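Local coordinates for nitrite oxidoreductase subunit A (Kuenenia stuttgartiensis, PDB 7B04), which belongs to the molybdopterin oxidoreductase family, large redox-enzyme subunits, and holds an iron-sulfur cluster and a molybdenum atom with two MD1 groups, at residues N70-C75 and A563-A568; M228-V233 and I708-S713; S713-Q718 and V798-F803. One frame throughout, in Å; residues are numbered along the deposited sequence.

Contact 1: residues N70-C75 and A563-A568. With SF4 (iron/sulfur cluster), chain C; MD1 (phosphoric acid 4-(2-amino-4-oxo-3,4,5,6,-tetrahydro-pteridin-6-yl)-2-hydroxy-3,4-dimercapto-but-3-en-yl ester guanylate ester), chain D.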
loop_
_atom_site.group_PDB
_atom_site.type_symbol
_atom_site.label_atom_id
_atom_site.label_comp_id
_atom_site.label_asym_id
_atom_site.label_seq_id
_atom_site.Cartn_x
_atom_site.Cartn_y
_atom_site.Cartn_z
ATOM N N ASN B 70 5.982 11.895 -2.350
ATOM C CA ASN B 70 4.906 12.181 -3.310
ATOM C C ASN B 70 3.659 11.422 -2.883
ATOM O O ASN B 70 2.823 11.027 -3.698
ATOM C CB ASN B 70 5.281 11.866 -4.768
ATOM C CG ASN B 70 4.276 12.429 -5.771
ATOM O OD1 ASN B 70 3.282 13.054 -5.397
ATOM N ND2 ASN B 70 4.529 12.194 -7.053
ATOM N N ASP B 71 3.541 11.141 -1.588
ATOM C CA ASP B 71 2.316 10.460 -1.088
ATOM C C ASP B 71 1.114 11.407 -1.231
ATOM O O ASP B 71 -0.006 10.931 -1.507
ATOM C CB ASP B 71 2.494 9.985 0.357
ATOM C CG ASP B 71 1.612 8.802 0.717
ATOM O OD1 ASP B 71 1.642 7.801 -0.027
ATOM O OD2 ASP B 71 0.902 8.890 1.739
ATOM N N THR B 72 1.383 12.701 -1.038
ATOM C CA THR B 72 0.432 13.812 -0.941
ATOM C C THR B 72 -0.049 13.993 0.491
ATOM O O THR B 72 -0.912 14.846 0.746
ATOM C CB THR B 72 -0.782 13.701 -1.883
ATOM O OG1 THR B 72 -1.367 15.000 -2.040
ATOM C CG2 THR B 72 -1.867 12.799 -1.325
ATOM N N HIS B 73 0.483 13.221 1.439
ATOM C CA HIS B 73 0.068 13.277 2.830
ATOM C C HIS B 73 1.128 13.841 3.761
ATOM O O HIS B 73 0.772 14.494 4.745
ATOM C CB HIS B 73 -0.362 11.884 3.297
ATOM C CG HIS B 73 -1.497 11.324 2.499
ATOM N ND1 HIS B 73 -2.787 11.791 2.613
ATOM C CD2 HIS B 73 -1.532 10.354 1.557
ATOM C CE1 HIS B 73 -3.570 11.124 1.781
ATOM N NE2 HIS B 73 -2.832 10.245 1.129
ATOM N N ALA B 74 2.411 13.613 3.468
ATOM C CA ALA B 74 3.525 14.184 4.230
ATOM C C ALA B 74 3.346 13.955 5.729
ATOM O O ALA B 74 3.387 14.885 6.538
ATOM C CB ALA B 74 3.695 15.671 3.918
ATOM N N CYS B 75 3.139 12.693 6.096
ATOM C CA CYS B 75 2.824 12.356 7.477
ATOM C C CYS B 75 3.966 12.731 8.414
ATOM O O CYS B 75 5.146 12.666 8.058
ATOM C CB CYS B 75 2.525 10.861 7.600
ATOM S SG CYS B 75 1.016 10.327 6.765
ATOM N N ALA B 563 -4.504 14.057 -6.960
ATOM C CA ALA B 563 -3.259 13.719 -7.623
ATOM C C ALA B 563 -2.167 13.626 -6.560
ATOM O O ALA B 563 -2.460 13.493 -5.367
ATOM C CB ALA B 563 -2.946 14.760 -8.707
ATOM N N GLY B 564 -0.914 13.688 -6.992
ATOM C CA GLY B 564 0.184 13.785 -6.062
ATOM C C GLY B 564 0.268 15.184 -5.479
ATOM O O GLY B 564 -0.635 16.011 -5.609
ATOM N N ASN B 565 1.391 15.447 -4.817
ATOM C CA ASN B 565 1.610 16.732 -4.158
ATOM C C ASN B 565 2.242 17.694 -5.155
ATOM O O ASN B 565 3.443 17.631 -5.423
ATOM C CB ASN B 565 2.471 16.573 -2.912
ATOM C CG ASN B 565 2.189 17.649 -1.883
ATOM O OD1 ASN B 565 1.377 18.545 -2.118
ATOM N ND2 ASN B 565 2.854 17.566 -0.739
ATOM N N TYR B 566 1.430 18.609 -5.684
ATOM C CA TYR B 566 1.845 19.529 -6.732
ATOM C C TYR B 566 1.945 20.973 -6.280
ATOM O O TYR B 566 2.579 21.776 -6.972
ATOM C CB TYR B 566 0.827 19.498 -7.879
ATOM C CG TYR B 566 -0.493 20.093 -7.436
ATOM C CD1 TYR B 566 -1.410 19.334 -6.721
ATOM C CD2 TYR B 566 -0.804 21.425 -7.690
ATOM C CE1 TYR B 566 -2.601 19.874 -6.287
ATOM C CE2 TYR B 566 -1.992 21.975 -7.258
ATOM C CZ TYR B 566 -2.886 21.195 -6.560
ATOM O OH TYR B 566 -4.070 21.743 -6.129
ATOM N N LYS B 567 1.337 21.329 -5.148
ATOM C CA LYS B 567 1.003 22.723 -4.870
ATOM C C LYS B 567 2.250 23.483 -4.419
ATOM O O LYS B 567 2.429 23.839 -3.252
ATOM C CB LYS B 567 -0.122 22.817 -3.849
ATOM C CG LYS B 567 -0.713 24.218 -3.731
ATOM C CD LYS B 567 -1.940 24.250 -2.833
ATOM C CE LYS B 567 -3.225 24.336 -3.638
ATOM N NZ LYS B 567 -3.624 23.019 -4.194
ATOM N N ALA B 568 3.131 23.735 -5.390
ATOM C CA ALA B 568 4.214 24.678 -5.161
ATOM C C ALA B 568 3.696 26.101 -5.052
ATOM O O ALA B 568 4.442 26.989 -4.625
ATOM C CB ALA B 568 5.252 24.583 -6.280
HETATM FE FE1 SF4 C . 2.667 8.330 2.675
HETATM FE FE2 SF4 C . 4.668 8.132 4.523
HETATM FE FE3 SF4 C . 2.490 6.484 4.682
HETATM FE FE4 SF4 C . 2.226 9.141 5.252
HETATM S S1 SF4 C . 3.480 7.616 6.386
HETATM S S2 SF4 C . 0.837 7.875 3.961
HETATM S S3 SF4 C . 3.692 10.050 3.767
HETATM S S4 SF4 C . 4.041 6.549 3.007
HETATM P PB MD1 D . -6.025 7.750 -8.854
HETATM O O3B MD1 D . -5.729 7.024 -10.302
HETATM O O1B MD1 D . -6.994 6.911 -8.056
HETATM O O2B MD1 D . -6.621 9.116 -9.092
HETATM O O3A MD1 D . -4.599 7.894 -8.034
HETATM C C10 MD1 D . -3.601 8.768 -8.487
HETATM C C11 MD1 D . -2.851 9.355 -7.257
HETATM O O11 MD1 D . -2.831 8.176 -6.169
HETATM C C12 MD1 D . -1.677 9.871 -7.648
HETATM S S12 MD1 D . -1.589 10.723 -9.250
HETATM C C13 MD1 D . -0.344 9.875 -6.853
HETATM S S13 MD1 D . 1.066 10.677 -7.667
HETATM C C14 MD1 D . -0.108 9.261 -5.575
HETATM N N15 MD1 D . -0.248 7.689 -5.864
HETATM C C16 MD1 D . -0.387 6.925 -4.693
HETATM C C15 MD1 D . 0.273 5.603 -4.522
HETATM O O14 MD1 D . 0.954 5.159 -5.385
HETATM N N17 MD1 D . 0.071 4.850 -3.255
HETATM C C17 MD1 D . -0.818 5.434 -2.132
HETATM N N16 MD1 D . -1.008 4.692 -0.901
HETATM N N18 MD1 D . -1.492 6.775 -2.306
HETATM C C20 MD1 D . -1.305 7.519 -3.525
HETATM N N8 MD1 D . -1.913 8.771 -3.740
HETATM C C7 MD1 D . -0.886 9.808 -4.407
HETATM P PA MD1 D . -6.242 5.513 -10.716
HETATM O O1A MD1 D . -5.425 5.044 -11.893
HETATM O O2A MD1 D . -6.029 4.593 -9.539
HETATM O "O5'" MD1 D . -7.837 5.499 -11.135
HETATM C "C5'" MD1 D . -8.804 5.399 -10.133
HETATM C "C4'" MD1 D . -10.028 4.543 -10.613
HETATM O "O4'" MD1 D . -10.623 5.070 -11.956
HETATM C "C1'" MD1 D . -10.854 3.766 -12.768
HETATM N N9 MD1 D . -10.925 4.026 -14.230
HETATM C C4 MD1 D . -11.962 4.689 -14.731
HETATM N N3 MD1 D . -13.169 5.285 -14.090
HETATM C C2 MD1 D . -14.166 5.975 -14.906
HETATM N N2 MD1 D . -15.340 6.556 -14.280
HETATM N N1 MD1 D . -13.983 6.080 -16.334
HETATM C C6 MD1 D . -12.822 5.504 -16.941
HETATM O O6 MD1 D . -12.664 5.587 -18.111
HETATM C C5 MD1 D . -11.782 4.781 -16.077
HETATM N N7 MD1 D . -10.639 4.172 -16.381
HETATM C C8 MD1 D . -10.098 3.697 -15.241
HETATM C "C2'" MD1 D . -9.820 3.090 -12.467
HETATM O "O2'" MD1 D . -10.017 1.679 -12.770
HETATM C "C3'" MD1 D . -9.675 3.332 -10.831
HETATM O "O3'" MD1 D . -10.573 2.436 -10.115
#
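With CG of Asn70 trans to its own backbone nitrogen (chi1 -168°), the amide reaches the peptide between Gly564 and Asn565. Both segments are loops of the molybdopterin oxidoreductase fold: 70-75 joins strands 61-66 and 76-82 beside the iron-sulfur cluster, and 563-568 follows strand 558-561, an outermost strand of a parallel sheet. One hydrogen bond spans them, from Asn565 N to Asn70 OD1 at 3.1 Å. The N-H...O angle of 158° makes it fairly straight, although the donor is tilted slightly from the carbonyl plane. It would restrain the rotation of the amide, whose other end, ND2 of Asn70, lies 3.8 Å from S13 of MD1. Packing adds to this: Asn565 CB sits 4.0 Å from Thr72 CA, and Thr72 OG1 lies 3.8 Å from Gly564 O, while Asn565 ND2 turns to Asn710 O. Further along, two residues of 70-75 bind irons of the cluster, one through oxygen and one through sulfur. Asp71 OD2 binds FE1 at 2.1 Å, and Cys75 SG binds FE4 at 2.3 Å. Asn70 and Gly564 thus border MD1 from both segments; Gly564, without a side chain, brings its CA to 3.6 Å from S13 of MD1.

Contact 2: residues M228-V233 and I708-S713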
loop_
_atom_site.group_PDB
_atom_site.type_symbol
_atom_site.label_atom_id
_atom_site.label_comp_id
_atom_site.label_asym_id
_atom_site.label_seq_id
_atom_site.Cartn_x
_atom_site.Cartn_y
_atom_site.Cartn_z
ATOM N N MET B 228 9.053 16.542 -8.115
ATOM C CA MET B 228 8.048 16.918 -7.122
ATOM C C MET B 228 8.675 17.608 -5.912
ATOM O O MET B 228 8.654 17.101 -4.787
ATOM C CB MET B 228 7.277 15.680 -6.686
ATOM C CG MET B 228 6.857 14.790 -7.843
ATOM S SD MET B 228 5.176 15.016 -8.474
ATOM C CE MET B 228 4.809 16.714 -8.054
ATOM N N GLY B 229 9.278 18.766 -6.177
ATOM C CA GLY B 229 10.077 19.428 -5.160
ATOM C C GLY B 229 9.325 19.809 -3.885
ATOM O O GLY B 229 9.950 20.108 -2.867
ATOM N N LEU B 230 7.991 19.798 -3.891
ATOM C CA LEU B 230 7.300 20.138 -2.641
ATOM C C LEU B 230 7.595 19.128 -1.547
ATOM O O LEU B 230 7.394 19.410 -0.360
ATOM C CB LEU B 230 5.794 20.226 -2.848
ATOM C CG LEU B 230 4.961 21.049 -1.868
ATOM C CD1 LEU B 230 5.411 22.506 -1.832
ATOM C CD2 LEU B 230 3.491 20.959 -2.250
ATOM N N LEU B 231 8.071 17.946 -1.929
ATOM C CA LEU B 231 8.484 16.931 -0.954
ATOM C C LEU B 231 9.676 17.403 -0.116
ATOM O O LEU B 231 9.740 17.156 1.096
ATOM C CB LEU B 231 8.770 15.627 -1.691
ATOM C CG LEU B 231 7.570 14.782 -2.133
ATOM C CD1 LEU B 231 6.345 15.550 -2.645
ATOM C CD2 LEU B 231 8.076 13.918 -3.248
ATOM N N GLY B 232 10.634 18.066 -0.753
ATOM C CA GLY B 232 11.546 18.969 -0.076
ATOM C C GLY B 232 11.916 20.114 -0.995
ATOM O O GLY B 232 12.508 19.893 -2.055
ATOM N N VAL B 233 11.607 21.346 -0.589
ATOM C CA VAL B 233 11.719 22.473 -1.512
ATOM C C VAL B 233 13.176 22.866 -1.704
ATOM O O VAL B 233 13.621 23.123 -2.830
ATOM C CB VAL B 233 10.871 23.658 -1.016
ATOM C CG1 VAL B 233 11.029 24.847 -1.948
ATOM C CG2 VAL B 233 9.410 23.254 -0.904
ATOM N N ILE B 708 11.696 21.708 4.143
ATOM C CA ILE B 708 10.340 22.238 4.225
ATOM C C ILE B 708 9.459 21.501 3.225
ATOM O O ILE B 708 9.899 21.180 2.116
ATOM C CB ILE B 708 10.323 23.759 3.958
ATOM C CG1 ILE B 708 8.892 24.298 3.900
ATOM C CG2 ILE B 708 11.068 24.085 2.671
ATOM C CD1 ILE B 708 8.160 24.210 5.209
ATOM N N THR B 709 8.220 21.216 3.626
ATOM C CA THR B 709 7.248 20.610 2.726
ATOM C C THR B 709 5.850 21.064 3.115
ATOM O O THR B 709 5.599 21.466 4.255
ATOM C CB THR B 709 7.310 19.077 2.730
ATOM O OG1 THR B 709 6.338 18.566 1.808
ATOM C CG2 THR B 709 6.989 18.539 4.106
ATOM N N ASN B 710 4.934 20.967 2.151
ATOM C CA ASN B 710 3.522 21.256 2.349
ATOM C C ASN B 710 2.726 20.203 1.597
ATOM O O ASN B 710 3.290 19.294 0.979
ATOM C CB ASN B 710 3.139 22.652 1.834
ATOM C CG ASN B 710 4.071 23.743 2.318
ATOM O OD1 ASN B 710 4.421 23.809 3.494
ATOM N ND2 ASN B 710 4.473 24.616 1.403
ATOM N N SER B 711 1.403 20.304 1.668
ATOM C CA SER B 711 0.546 19.380 0.944
ATOM C C SER B 711 -0.663 20.124 0.399
ATOM O O SER B 711 -0.968 21.249 0.803
ATOM C CB SER B 711 0.106 18.207 1.825
ATOM O OG SER B 711 -0.817 17.373 1.150
ATOM N N CYS B 712 -1.343 19.473 -0.540
ATOM C CA CYS B 712 -2.577 19.981 -1.117
ATOM C C CYS B 712 -3.813 19.297 -0.551
ATOM O O CYS B 712 -4.934 19.689 -0.893
ATOM C CB CYS B 712 -2.546 19.825 -2.638
ATOM S SG CYS B 712 -2.466 18.114 -3.203
ATOM N N SER B 713 -3.601 18.247 0.241
ATOM C CA SER B 713 -4.728 17.508 0.849
ATOM C C SER B 713 -4.835 17.823 2.337
ATOM O O SER B 713 -5.784 17.380 2.962
ATOM C CB SER B 713 -4.593 16.054 0.617
ATOM O OG SER B 713 -3.330 15.618 1.040
#
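Two hydrogen bonds fasten the turn at Leu230-Val233 to Ile708 and Thr709, and both use backbone carbonyls as acceptors. The Thr709 hydroxyl OG1 donates to Leu230 O at 2.6 Å; with OG1 trans to the backbone nitrogen (chi1 -179°), the hydroxyl is directed at the turn. Val233 N donates to Ile708 O at 3.2 Å, lying in the carbonyl plane with an N-H...O angle of 154°. The same Ile708 oxygen also receives a CA-H...O contact from Gly232 CA at 3.5 Å, so neighbouring residues of the turn converge on one acceptor. These bonds dock the loop that leads from strand 222-226 to helix 238-254 onto strand 707-709, an outermost strand of a three-stranded antiparallel sheet. The apolar pair is Val233 and Ile708, which lie side by side and point the same way, with Val233 CB 3.7 Å from Ile708 CG2. Van der Waals packing on a backbone carbonyl comes from Leu230, which crosses Asn710 at about a right angle and rests its CD2 methyl 3.6 Å from Asn710 O. Within 708-713 an ST turn follows the strand: Ser713 N bonds to Ser711 OG at 3.1 Å, and that hydroxyl is also hydrogen-bonded to Thr72 O.

Contact 3: residues S713-Q718 and V798-F803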
loop_
_atom_site.group_PDB
_atom_site.type_symbol
_atom_site.label_atom_id
_atom_site.label_comp_id
_atom_site.label_asym_id
_atom_site.label_seq_id
_atom_site.Cartn_x
_atom_site.Cartn_y
_atom_site.Cartn_z
ATOM N N SER B 713 -3.601 18.247 0.241
ATOM C CA SER B 713 -4.728 17.508 0.849
ATOM C C SER B 713 -4.835 17.823 2.337
ATOM O O SER B 713 -5.784 17.380 2.962
ATOM C CB SER B 713 -4.593 16.054 0.617
ATOM O OG SER B 713 -3.330 15.618 1.040
ATOM N N ASN B 714 -3.878 18.564 2.873
ATOM C CA ASN B 714 -3.897 18.911 4.315
ATOM C C ASN B 714 -3.303 20.305 4.501
ATOM O O ASN B 714 -2.432 20.690 3.740
ATOM C CB ASN B 714 -3.237 17.835 5.170
ATOM C CG ASN B 714 -1.764 17.733 4.902
ATOM O OD1 ASN B 714 -1.123 18.730 4.692
ATOM N ND2 ASN B 714 -1.217 16.543 4.901
ATOM N N PRO B 715 -3.721 21.060 5.523
ATOM C CA PRO B 715 -3.231 22.405 5.716
ATOM C C PRO B 715 -1.914 22.501 6.477
ATOM O O PRO B 715 -1.494 23.555 6.724
ATOM C CB PRO B 715 -4.324 22.983 6.605
ATOM C CG PRO B 715 -4.782 21.822 7.419
ATOM C CD PRO B 715 -4.750 20.664 6.460
ATOM N N PHE B 716 -1.346 21.370 6.853
ATOM C CA PHE B 716 -0.127 21.329 7.689
ATOM C C PHE B 716 1.164 21.593 6.947
ATOM O O PHE B 716 1.322 21.261 5.800
ATOM C CB PHE B 716 0.035 19.952 8.312
ATOM C CG PHE B 716 -1.263 19.382 8.784
ATOM C CD1 PHE B 716 -2.230 20.206 9.296
ATOM C CD2 PHE B 716 -1.517 18.035 8.684
ATOM C CE1 PHE B 716 -3.433 19.690 9.721
ATOM C CE2 PHE B 716 -2.719 17.517 9.106
ATOM C CZ PHE B 716 -3.666 18.348 9.632
ATOM N N ILE B 717 2.087 22.118 7.729
ATOM C CA ILE B 717 3.476 22.394 7.387
ATOM C C ILE B 717 4.346 21.479 8.235
ATOM O O ILE B 717 4.143 21.375 9.450
ATOM C CB ILE B 717 3.843 23.866 7.633
ATOM C CG1 ILE B 717 3.032 24.788 6.724
ATOM C CG2 ILE B 717 5.334 24.085 7.428
ATOM C CD1 ILE B 717 3.167 26.242 7.101
ATOM N N GLN B 718 5.309 20.812 7.603
ATOM C CA GLN B 718 6.241 19.938 8.303
ATOM C C GLN B 718 7.656 20.354 7.926
ATOM O O GLN B 718 8.003 20.373 6.738
ATOM C CB GLN B 718 5.993 18.458 7.967
ATOM C CG GLN B 718 4.523 18.072 7.792
ATOM C CD GLN B 718 3.913 17.403 9.015
ATOM O OE1 GLN B 718 4.559 17.260 10.055
ATOM N NE2 GLN B 718 2.661 16.974 8.885
ATOM N N VAL B 798 5.675 21.195 13.289
ATOM C CA VAL B 798 4.471 21.430 12.503
ATOM C C VAL B 798 3.866 22.798 12.789
ATOM O O VAL B 798 3.909 23.307 13.914
ATOM C CB VAL B 798 3.417 20.326 12.763
ATOM C CG1 VAL B 798 2.232 20.460 11.812
ATOM C CG2 VAL B 798 4.041 18.945 12.654
ATOM N N ALA B 799 3.307 23.391 11.738
ATOM C CA ALA B 799 2.451 24.565 11.808
ATOM C C ALA B 799 1.405 24.409 10.713
ATOM O O ALA B 799 1.423 23.437 9.952
ATOM C CB ALA B 799 3.250 25.863 11.658
ATOM N N MET B 800 0.485 25.364 10.626
ATOM C CA MET B 800 -0.537 25.343 9.591
ATOM C C MET B 800 -0.421 26.588 8.726
ATOM O O MET B 800 -0.461 27.711 9.236
ATOM C CB MET B 800 -1.942 25.251 10.199
ATOM C CG MET B 800 -2.228 23.943 10.927
ATOM S SD MET B 800 -3.991 23.634 11.164
ATOM C CE MET B 800 -4.411 24.935 12.317
ATOM N N LEU B 801 -0.281 26.383 7.420
ATOM C CA LEU B 801 -0.231 27.497 6.486
ATOM C C LEU B 801 -1.581 28.221 6.448
ATOM O O LEU B 801 -2.633 27.650 6.764
ATOM C CB LEU B 801 0.219 27.009 5.102
ATOM C CG LEU B 801 -0.385 25.699 4.602
ATOM C CD1 LEU B 801 -1.802 25.951 4.297
ATOM C CD2 LEU B 801 0.304 25.152 3.361
ATOM N N LEU B 802 -1.533 29.500 6.080
ATOM C CA LEU B 802 -2.670 30.411 6.202
ATOM C C LEU B 802 -3.425 30.560 4.878
ATOM O O LEU B 802 -2.995 31.314 3.997
ATOM C CB LEU B 802 -2.183 31.766 6.716
ATOM C CG LEU B 802 -1.245 31.622 7.922
ATOM C CD1 LEU B 802 -0.633 32.957 8.316
ATOM C CD2 LEU B 802 -1.958 30.972 9.107
ATOM N N PHE B 803 -4.491 29.771 4.708
ATOM C CA PHE B 803 -5.560 30.006 3.737
ATOM C C PHE B 803 -6.640 30.847 4.420
ATOM O O PHE B 803 -6.520 31.210 5.599
ATOM C CB PHE B 803 -6.161 28.698 3.219
ATOM C CG PHE B 803 -5.176 27.795 2.549
ATOM C CD1 PHE B 803 -4.430 28.215 1.463
ATOM C CD2 PHE B 803 -5.037 26.496 2.993
ATOM C CE1 PHE B 803 -3.534 27.358 0.862
ATOM C CE2 PHE B 803 -4.166 25.633 2.387
ATOM C CZ PHE B 803 -3.399 26.064 1.331
#
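Met800 sets its sulfur beside the rim of the Phe716 ring, not over a face: SD is 5.4 Å from the ring centroid and 84° off the normal, an edge-on Met-aromatic contact. The two residues are a non-hydrogen-bonded pair of an antiparallel sheet in which 716-720 is the middle strand, between 707-709 and 798-800. Their side chains run alongside each other, CG of Met800 reaching the ring edge 4.1 Å from Phe716 CD1. Pro715 CD and Asn714 CB pack over one ring face, and Trp110 and Tyr98 each make an edge-to-face ring contact with Phe716. Next along, Ile717 and Ala799 form the hydrogen-bonded pair, with Ile717 N to Ala799 O at 2.7 Å and Ala799 N to Ile717 O at 3.2 Å. Beyond strand 798-800 the ladder gains one more bond, Leu801 N to Pro715 O at 3.2 Å; the donor meets the oxygen almost in line with C=O (178°), although the N-H is bent to 141°. Phe803 O is hydrogen-bonded to Arg402 of the neighbouring subunit B chain. On the face carrying Ile717 and Ala799, the extended Ile717 chain places CD1 3.6 Å from Leu801 CB.

All three contacts are buried, and none is a surface contact, yet they lie at increasing distance from the chain centre: about 10, 14 and 21 Å for contacts 1, 2 and 3, measured from their centres. Contact 1 joins two loops at the cluster and MD1 with a single cross-bond and metal ligation. Contact 2 attaches a loop to an outer strand by hydrogen bonds from a hydroxyl and from a backbone N-H, whereas contact 3 is an antiparallel strand ladder with mostly apolar side chains. Contacts 2 and 3 share Ser713 and the three-stranded sheet, where Thr709 N probably bonds to Gln718 O. Contacts 1 and 2 interlock along the chain, and only contacts 1 and 3 include residues near subunit B.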